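Local coordinates for protein enoyl-CoA hydratase, EchA3 (Mycobacterium marinum M, PDB 3R6H) that probably acts as a lyase of the enoyl-CoA hydratase/isomerase family, with a likely role in lipid metabolism, at residues Ala14-Leu28 and Ala50-Phe64. Sequence-based numbering, arbitrary orientation.
Sequences AIGVIRMDDGKVNVL and ALVIAGNHRVFSGGF
Asn56, in the turn that follows strand 50-54, meets Asp21 and Lys24 through its side chain, CB and ND2 facing the loop 21-26 while OD1 serves its own turn. Its CB packs on Met20 O and on the carboxylate of Asp21, whose plane stands at 90° to the Asn56 amide. CG lies near Asp21 OD1 and 3.7 Å from Asn26 ND2; its torsion (chi1 66°) sends OD1 back and ND2 across. OD1 accepts from Arg58 N, an Asx turn, and from Val59 N, which extends it to an Asx motif, while ND2 donates to Asp21 OD1 (3.1 Å) and Lys24 O (3.2 Å). Asp21 OD1 is met by Asn56 ND2 on one face of the carboxylate and by Gly23 N on the other; Arg58 NH2 also reaches Lys24 O (2.9 Å), on a lone pair in the carbonyl plane.

Asn26 answers from the other loop, its ND2 giving a nearly straight bond to Phe60 O (3.0 Å). Beyond it Ser61 OG donates to Asn26 O (2.7 Å) from above the carbonyl plane, and Leu28 N binds Gly63 O. Bent at chi3 (-78°), Met20 lays CE over one face of the Phe60 ring, 3.9 Å from its centroid, with Leu113 of helix 109-114 touching both side chains.

Upstream, strands 15-20 and 50-54 pair in parallel, and Ile18 CD1 meets Leu51 CD1 and Ile53 CD1 on the face covered by helix 30-46. Strand, helix and strand thus form a beta-alpha-beta unit of the crotonase fold, its linked loops leading from the C-terminal strand ends.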
ATOM      1  N   ALA A  14     -19.256 -27.426   6.645  1.00 25.36           N
ATOM      2  CA  ALA A  14     -18.497 -26.800   5.560  1.00 24.13           C
ATOM      3  C   ALA A  14     -17.071 -26.351   5.923  1.00 22.66           C
ATOM      4  O   ALA A  14     -16.331 -25.934   5.038  1.00 24.12           O
ATOM      5  CB  ALA A  14     -19.264 -25.603   5.050  1.00 25.16           C
ATOM      6  N   ILE A  15     -16.674 -26.406   7.191  1.00 19.74           N
ATOM      7  CA  ILE A  15     -15.343 -25.863   7.578  1.00 17.91           C
ATOM      8  C   ILE A  15     -14.519 -26.813   8.460  1.00 17.36           C
ATOM      9  O   ILE A  15     -15.054 -27.751   9.085  1.00 18.00           O
ATOM     10  CB  ILE A  15     -15.501 -24.470   8.247  1.00 16.44           C
ATOM     11  CG1 ILE A  15     -16.064 -24.575   9.668  1.00 17.19           C
ATOM     12  CG2 ILE A  15     -16.373 -23.559   7.404  1.00 17.88           C
ATOM     13  CD1 ILE A  15     -16.116 -23.192  10.390  1.00 18.42           C
ATOM     14  N   GLY A  16     -13.211 -26.582   8.494  1.00 15.62           N
ATOM     15  CA  GLY A  16     -12.312 -27.208   9.442  1.00 15.82           C
ATOM     16  C   GLY A  16     -11.895 -26.140  10.432  1.00 15.61           C
ATOM     17  O   GLY A  16     -11.757 -24.975  10.053  1.00 15.95           O
ATOM     18  N   VAL A  17     -11.726 -26.514  11.700  1.00 14.55           N
ATOM     19  CA  VAL A  17     -11.273 -25.576  12.722  1.00 14.05           C
ATOM     20  C   VAL A  17     -10.063 -26.168  13.410  1.00 14.08           C
ATOM     21  O   VAL A  17     -10.130 -27.293  13.938  1.00 15.71           O
ATOM     22  CB  VAL A  17     -12.369 -25.280  13.775  1.00 14.36           C
ATOM     23  CG1 VAL A  17     -11.846 -24.350  14.896  1.00 16.00           C
ATOM     24  CG2 VAL A  17     -13.583 -24.709  13.123  1.00 12.80           C
ATOM     25  N   ILE A  18      -8.957 -25.420  13.403  1.00 13.75           N
ATOM     26  CA  ILE A  18      -7.704 -25.844  14.016  1.00 14.89           C
ATOM     27  C   ILE A  18      -7.409 -24.895  15.182  1.00 15.77           C
ATOM     28  O   ILE A  18      -7.240 -23.687  14.982  1.00 14.87           O
ATOM     29  CB  ILE A  18      -6.550 -25.845  13.003  1.00 14.84           C
ATOM     30  CG1 ILE A  18      -6.810 -26.914  11.944  1.00 15.04           C
ATOM     31  CG2 ILE A  18      -5.161 -25.961  13.706  1.00 15.93           C
ATOM     32  CD1 ILE A  18      -5.779 -26.911  10.848  1.00 16.05           C
ATOM     33  N   ARG A  19      -7.357 -25.429  16.402  1.00 15.44           N
ATOM     34  CA  ARG A  19      -7.149 -24.592  17.594  1.00 15.96           C
ATOM     35  C   ARG A  19      -5.806 -24.947  18.261  1.00 16.97           C
ATOM     36  O   ARG A  19      -5.584 -26.082  18.657  1.00 17.01           O
ATOM     37  CB  ARG A  19      -8.317 -24.747  18.592  1.00 18.15           C
ATOM     38  CG  ARG A  19      -9.667 -24.231  18.080  1.00 20.46           C
ATOM     39  CD  ARG A  19     -10.859 -24.510  19.050  1.00 25.37           C
ATOM     40  NE  ARG A  19     -10.853 -23.632  20.230  1.00 28.32           N
ATOM     41  CZ  ARG A  19     -11.809 -23.613  21.168  1.00 32.78           C
ATOM     42  NH1 ARG A  19     -12.872 -24.414  21.064  1.00 33.24           N
ATOM     43  NH2 ARG A  19     -11.716 -22.784  22.205  1.00 32.80           N
ATOM     44  N   MET A  20      -4.913 -23.966  18.361  1.00 16.40           N
ATOM     45  CA  MET A  20      -3.648 -24.111  19.072  1.00 16.26           C
ATOM     46  C   MET A  20      -3.792 -23.863  20.570  1.00 16.92           C
ATOM     47  O   MET A  20      -4.284 -22.818  21.000  1.00 16.33           O
ATOM     48  CB  MET A  20      -2.598 -23.123  18.551  1.00 16.87           C
ATOM     49  CG  MET A  20      -2.288 -23.250  17.096  1.00 15.23           C
ATOM     50  SD  MET A  20      -0.955 -22.126  16.600  1.00 15.46           S
ATOM     51  CE  MET A  20      -1.880 -20.580  16.507  1.00 12.31           C
ATOM     52  N   ASP A  21      -3.339 -24.826  21.375  1.00 16.92           N
ATOM     53  CA  ASP A  21      -3.252 -24.591  22.822  1.00 17.78           C
ATOM     54  C   ASP A  21      -2.246 -25.540  23.466  1.00 19.37           C
ATOM     55  O   ASP A  21      -2.585 -26.685  23.769  1.00 19.65           O
ATOM     56  CB  ASP A  21      -4.606 -24.738  23.506  1.00 17.70           C
ATOM     57  CG  ASP A  21      -4.553 -24.401  24.995  1.00 19.41           C
ATOM     58  OD1 ASP A  21      -3.561 -23.814  25.453  1.00 20.73           O
ATOM     59  OD2 ASP A  21      -5.505 -24.747  25.731  1.00 23.83           O
ATOM     60  N   ASP A  22      -1.040 -25.036  23.701  1.00 19.66           N
ATOM     61  CA  ASP A  22      -0.000 -25.809  24.362  1.00 20.03           C
ATOM     62  C   ASP A  22       0.032 -25.557  25.875  1.00 20.38           C
ATOM     63  O   ASP A  22       0.996 -25.941  26.541  1.00 20.75           O
ATOM     64  CB  ASP A  22       1.385 -25.547  23.726  1.00 19.76           C
ATOM     65  CG  ASP A  22       1.947 -24.153  24.026  1.00 20.50           C
ATOM     66  OD1 ASP A  22       1.204 -23.262  24.493  1.00 17.76           O
ATOM     67  OD2 ASP A  22       3.168 -23.934  23.763  1.00 20.23           O
ATOM     68  N   GLY A  23      -1.005 -24.908  26.398  1.00 20.54           N
ATOM     69  CA  GLY A  23      -1.097 -24.553  27.804  1.00 21.32           C
ATOM     70  C   GLY A  23      -0.252 -23.358  28.196  1.00 20.89           C
ATOM     71  O   GLY A  23      -0.269 -22.954  29.359  1.00 21.66           O
ATOM     72  N   LYS A  24       0.479 -22.786  27.227  1.00 20.41           N
ATOM     73  CA  LYS A  24       1.323 -21.615  27.455  1.00 20.28           C
ATOM     74  C   LYS A  24       1.039 -20.535  26.384  1.00 19.12           C
ATOM     75  O   LYS A  24      -0.081 -20.055  26.303  1.00 17.15           O
ATOM     76  CB  LYS A  24       2.787 -22.034  27.487  1.00 22.05           C
ATOM     77  CG  LYS A  24       3.057 -23.077  28.586  1.00 25.64           C
ATOM     78  CD  LYS A  24       4.505 -23.551  28.594  1.00 29.71           C
ATOM     79  CE  LYS A  24       4.687 -24.545  29.744  1.00 34.46           C
ATOM     80  NZ  LYS A  24       5.930 -25.343  29.596  1.00 37.24           N
ATOM     81  N   VAL A  25       2.036 -20.189  25.563  1.00 18.28           N
ATOM     82  CA  VAL A  25       1.882 -19.090  24.597  1.00 17.45           C
ATOM     83  C   VAL A  25       1.969 -19.572  23.130  1.00 17.11           C
ATOM     84  O   VAL A  25       2.247 -18.795  22.215  1.00 15.85           O
ATOM     85  CB  VAL A  25       2.833 -17.911  24.908  1.00 17.66           C
ATOM     86  CG1 VAL A  25       2.405 -17.238  26.231  1.00 15.91           C
ATOM     87  CG2 VAL A  25       4.297 -18.357  24.953  1.00 19.21           C
ATOM     88  N   ASN A  26       1.667 -20.847  22.912  1.00 17.05           N
ATOM     89  CA  ASN A  26       1.601 -21.455  21.572  1.00 16.98           C
ATOM     90  C   ASN A  26       2.847 -21.185  20.722  1.00 17.39           C
ATOM     91  O   ASN A  26       2.744 -20.868  19.531  1.00 16.80           O
ATOM     92  CB  ASN A  26       0.355 -20.964  20.786  1.00 17.24           C
ATOM     93  CG  ASN A  26      -0.962 -21.455  21.366  1.00 17.36           C
ATOM     94  OD1 ASN A  26      -1.032 -22.504  22.032  1.00 15.73           O
ATOM     95  ND2 ASN A  26      -2.027 -20.690  21.115  1.00 14.36           N
ATOM     96  N   VAL A  27       4.021 -21.331  21.315  1.00 17.84           N
ATOM     97  CA  VAL A  27       5.245 -21.170  20.525  1.00 18.82           C
ATOM     98  C   VAL A  27       5.266 -22.150  19.363  1.00 18.18           C
ATOM     99  O   VAL A  27       4.850 -23.313  19.479  1.00 18.06           O
ATOM    100  CB  VAL A  27       6.548 -21.274  21.358  1.00 19.22           C
ATOM    101  CG1 VAL A  27       6.667 -20.067  22.351  1.00 21.73           C
ATOM    102  CG2 VAL A  27       6.630 -22.604  22.009  1.00 20.64           C
ATOM    103  N   LEU A  28       5.770 -21.663  18.230  1.00 17.79           N
ATOM    104  CA  LEU A  28       5.814 -22.422  17.005  1.00 18.09           C
ATOM    105  C   LEU A  28       7.149 -23.152  16.882  1.00 18.46           C
ATOM    106  O   LEU A  28       7.882 -22.963  15.916  1.00 18.31           O
ATOM    107  CB  LEU A  28       5.534 -21.491  15.807  1.00 17.44           C
ATOM    108  CG  LEU A  28       4.130 -20.865  15.877  1.00 19.09           C
ATOM    109  CD1 LEU A  28       3.962 -19.543  15.069  1.00 19.72           C
ATOM    110  CD2 LEU A  28       3.082 -21.890  15.453  1.00 20.00           C
ATOM    111  N   ALA A  50     -13.523 -24.348   3.881  1.00 13.36           N
ATOM    112  CA  ALA A  50     -12.722 -23.245   4.435  1.00 12.00           C
ATOM    113  C   ALA A  50     -12.092 -23.720   5.749  1.00 12.63           C
ATOM    114  O   ALA A  50     -12.563 -24.682   6.363  1.00 13.07           O
ATOM    115  CB  ALA A  50     -13.614 -21.990   4.643  1.00 11.82           C
ATOM    116  N   LEU A  51     -11.019 -23.063   6.183  1.00 11.93           N
ATOM    117  CA  LEU A  51     -10.250 -23.509   7.325  1.00 11.84           C
ATOM    118  C   LEU A  51     -10.031 -22.326   8.275  1.00 11.82           C
ATOM    119  O   LEU A  51      -9.577 -21.268   7.831  1.00 12.87           O
ATOM    120  CB  LEU A  51      -8.895 -24.015   6.842  1.00 12.20           C
ATOM    121  CG  LEU A  51      -7.935 -24.575   7.853  1.00 13.32           C
ATOM    122  CD1 LEU A  51      -8.572 -25.777   8.613  1.00 14.93           C
ATOM    123  CD2 LEU A  51      -6.604 -24.969   7.155  1.00 14.86           C
ATOM    124  N   VAL A  52     -10.283 -22.547   9.555  1.00 11.99           N
ATOM    125  CA  VAL A  52     -10.041 -21.583  10.615  1.00 11.83           C
ATOM    126  C   VAL A  52      -8.800 -22.014  11.401  1.00 11.91           C
ATOM    127  O   VAL A  52      -8.666 -23.207  11.790  1.00 11.97           O
ATOM    128  CB  VAL A  52     -11.247 -21.488  11.556  1.00 10.89           C
ATOM    129  CG1 VAL A  52     -10.934 -20.600  12.784  1.00 10.81           C
ATOM    130  CG2 VAL A  52     -12.490 -20.979  10.807  1.00 11.33           C
ATOM    131  N   ILE A  53      -7.881 -21.080  11.627  1.00 10.93           N
ATOM    132  CA  ILE A  53      -6.748 -21.300  12.545  1.00 11.36           C
ATOM    133  C   ILE A  53      -6.909 -20.366  13.729  1.00 12.02           C
ATOM    134  O   ILE A  53      -6.986 -19.148  13.513  1.00 10.99           O
ATOM    135  CB  ILE A  53      -5.372 -20.965  11.884  1.00 12.30           C
ATOM    136  CG1 ILE A  53      -5.210 -21.615  10.499  1.00 15.47           C
ATOM    137  CG2 ILE A  53      -4.220 -21.287  12.828  1.00 12.76           C
ATOM    138  CD1 ILE A  53      -5.232 -23.111  10.529  1.00 16.71           C
ATOM    139  N   ALA A  54      -6.949 -20.918  14.953  1.00 11.55           N
ATOM    140  CA  ALA A  54      -7.189 -20.166  16.177  1.00 11.95           C
ATOM    141  C   ALA A  54      -6.072 -20.390  17.181  1.00 12.29           C
ATOM    142  O   ALA A  54      -5.385 -21.411  17.126  1.00 12.27           O
ATOM    143  CB  ALA A  54      -8.564 -20.560  16.833  1.00 13.11           C
ATOM    144  N   GLY A  55      -5.921 -19.451  18.111  1.00 11.95           N
ATOM    145  CA  GLY A  55      -5.017 -19.607  19.228  1.00 12.68           C
ATOM    146  C   GLY A  55      -5.776 -20.119  20.440  1.00 14.38           C
ATOM    147  O   GLY A  55      -6.813 -20.782  20.298  1.00 14.63           O
ATOM    148  N   ASN A  56      -5.270 -19.771  21.619  1.00 15.27           N
ATOM    149  CA  ASN A  56      -5.933 -20.128  22.865  1.00 18.32           C
ATOM    150  C   ASN A  56      -6.536 -18.875  23.502  1.00 19.58           C
ATOM    151  O   ASN A  56      -6.660 -17.823  22.860  1.00 18.28           O
ATOM    152  CB  ASN A  56      -4.989 -20.941  23.803  1.00 18.75           C
ATOM    153  CG  ASN A  56      -3.789 -20.159  24.311  1.00 19.51           C
ATOM    154  OD1 ASN A  56      -3.783 -18.917  24.348  1.00 19.82           O
ATOM    155  ND2 ASN A  56      -2.756 -20.897  24.753  1.00 17.04           N
ATOM    156  N   HIS A  57      -6.946 -18.961  24.759  1.00 21.88           N
ATOM    157  CA  HIS A  57      -7.604 -17.811  25.375  1.00 24.19           C
ATOM    158  C   HIS A  57      -6.708 -16.653  25.743  1.00 23.89           C
ATOM    159  O   HIS A  57      -7.208 -15.554  25.994  1.00 26.52           O
ATOM    160  CB  HIS A  57      -8.470 -18.258  26.573  1.00 25.27           C
ATOM    161  CG  HIS A  57      -9.823 -18.692  26.147  1.00 30.22           C
ATOM    162  ND1 HIS A  57     -10.048 -19.909  25.540  1.00 37.04           N
ATOM    163  CD2 HIS A  57     -11.013 -18.045  26.151  1.00 35.88           C
ATOM    164  CE1 HIS A  57     -11.327 -20.006  25.219  1.00 36.65           C
ATOM    165  NE2 HIS A  57     -11.933 -18.891  25.583  1.00 36.19           N
ATOM    166  N   ARG A  58      -5.404 -16.866  25.786  1.00 23.08           N
ATOM    167  CA  ARG A  58      -4.496 -15.819  26.188  1.00 23.71           C
ATOM    168  C   ARG A  58      -3.666 -15.231  25.062  1.00 21.92           C
ATOM    169  O   ARG A  58      -3.213 -14.088  25.179  1.00 22.27           O
ATOM    170  CB  ARG A  58      -3.600 -16.319  27.300  1.00 25.04           C
ATOM    171  CG  ARG A  58      -4.426 -16.489  28.595  1.00 28.58           C
ATOM    172  CD  ARG A  58      -3.652 -17.229  29.669  1.00 31.86           C
ATOM    173  NE  ARG A  58      -3.347 -18.594  29.243  1.00 35.03           N
ATOM    174  CZ  ARG A  58      -2.200 -18.996  28.695  1.00 34.07           C
ATOM    175  NH1 ARG A  58      -1.204 -18.126  28.460  1.00 36.19           N
ATOM    176  NH2 ARG A  58      -2.071 -20.274  28.347  1.00 31.67           N
ATOM    177  N   VAL A  59      -3.444 -16.014  24.001  1.00 20.24           N
ATOM    178  CA  VAL A  59      -2.601 -15.566  22.874  1.00 17.98           C
ATOM    179  C   VAL A  59      -3.054 -16.189  21.570  1.00 16.62           C
ATOM    180  O   VAL A  59      -3.654 -17.246  21.557  1.00 15.36           O
ATOM    181  CB  VAL A  59      -1.086 -15.982  23.020  1.00 18.45           C
ATOM    182  CG1 VAL A  59      -0.448 -15.452  24.337  1.00 20.97           C
ATOM    183  CG2 VAL A  59      -0.899 -17.523  22.902  1.00 19.67           C
ATOM    184  N   PHE A  60      -2.712 -15.562  20.444  1.00 14.54           N
ATOM    185  CA  PHE A  60      -2.683 -16.296  19.199  1.00 12.82           C
ATOM    186  C   PHE A  60      -1.412 -17.173  19.193  1.00 13.71           C
ATOM    187  O   PHE A  60      -1.486 -18.405  19.281  1.00 12.58           O
ATOM    188  CB  PHE A  60      -2.732 -15.381  17.979  1.00 13.43           C
ATOM    189  CG  PHE A  60      -2.743 -16.140  16.689  1.00 10.53           C
ATOM    190  CD1 PHE A  60      -3.820 -16.980  16.381  1.00 10.61           C
ATOM    191  CD2 PHE A  60      -1.698 -16.033  15.782  1.00 10.79           C
ATOM    192  CE1 PHE A  60      -3.837 -17.726  15.180  1.00 11.86           C
ATOM    193  CE2 PHE A  60      -1.700 -16.768  14.602  1.00  9.74           C
ATOM    194  CZ  PHE A  60      -2.765 -17.617  14.289  1.00 11.67           C
ATOM    195  N   SER A  61      -0.252 -16.527  19.133  1.00 13.40           N
ATOM    196  CA  SER A  61       1.034 -17.193  19.323  1.00 12.84           C
ATOM    197  C   SER A  61       2.110 -16.171  19.674  1.00 13.73           C
ATOM    198  O   SER A  61       2.154 -15.082  19.107  1.00 13.00           O
ATOM    199  CB  SER A  61       1.434 -17.983  18.083  1.00 13.48           C
ATOM    200  OG  SER A  61       2.770 -18.492  18.195  1.00 14.22           O
ATOM    201  N   GLY A  62       3.001 -16.530  20.592  1.00 13.55           N
ATOM    202  CA  GLY A  62       4.097 -15.634  20.962  1.00 13.61           C
ATOM    203  C   GLY A  62       5.268 -15.690  20.020  1.00 13.53           C
ATOM    204  O   GLY A  62       6.209 -14.921  20.176  1.00 14.68           O
ATOM    205  N   GLY A  63       5.254 -16.616  19.075  1.00 14.38           N
ATOM    206  CA  GLY A  63       6.317 -16.711  18.073  1.00 14.70           C
ATOM    207  C   GLY A  63       7.039 -18.036  18.104  1.00 15.99           C
ATOM    208  O   GLY A  63       6.491 -19.046  18.547  1.00 16.88           O
ATOM    209  N   PHE A  64       8.256 -18.041  17.588  1.00 16.51           N
ATOM    210  CA  PHE A  64       9.101 -19.224  17.623  1.00 17.59           C
ATOM    211  C   PHE A  64       9.476 -19.568  19.067  1.00 19.43           C
ATOM    212  O   PHE A  64       9.353 -18.738  19.984  1.00 19.22           O
ATOM    213  CB  PHE A  64      10.378 -18.970  16.820  1.00 17.21           C
ATOM    214  CG  PHE A  64      10.196 -19.039  15.326  1.00 16.11           C
ATOM    215  CD1 PHE A  64       9.691 -20.184  14.710  1.00 15.07           C
ATOM    216  CD2 PHE A  64      10.572 -17.958  14.516  1.00 17.09           C
ATOM    217  CE1 PHE A  64       9.574 -20.259  13.339  1.00 17.28           C
ATOM    218  CE2 PHE A  64      10.429 -18.022  13.133  1.00 16.87           C
ATOM    219  CZ  PHE A  64       9.923 -19.165  12.544  1.00 17.25           C
TER
HETATM  220  O   HOH W   1      -9.666 -20.749  20.173  1.00 32.14           O
HETATM  221  O   HOH W   2      -3.834 -22.480  27.719  1.00 28.13           O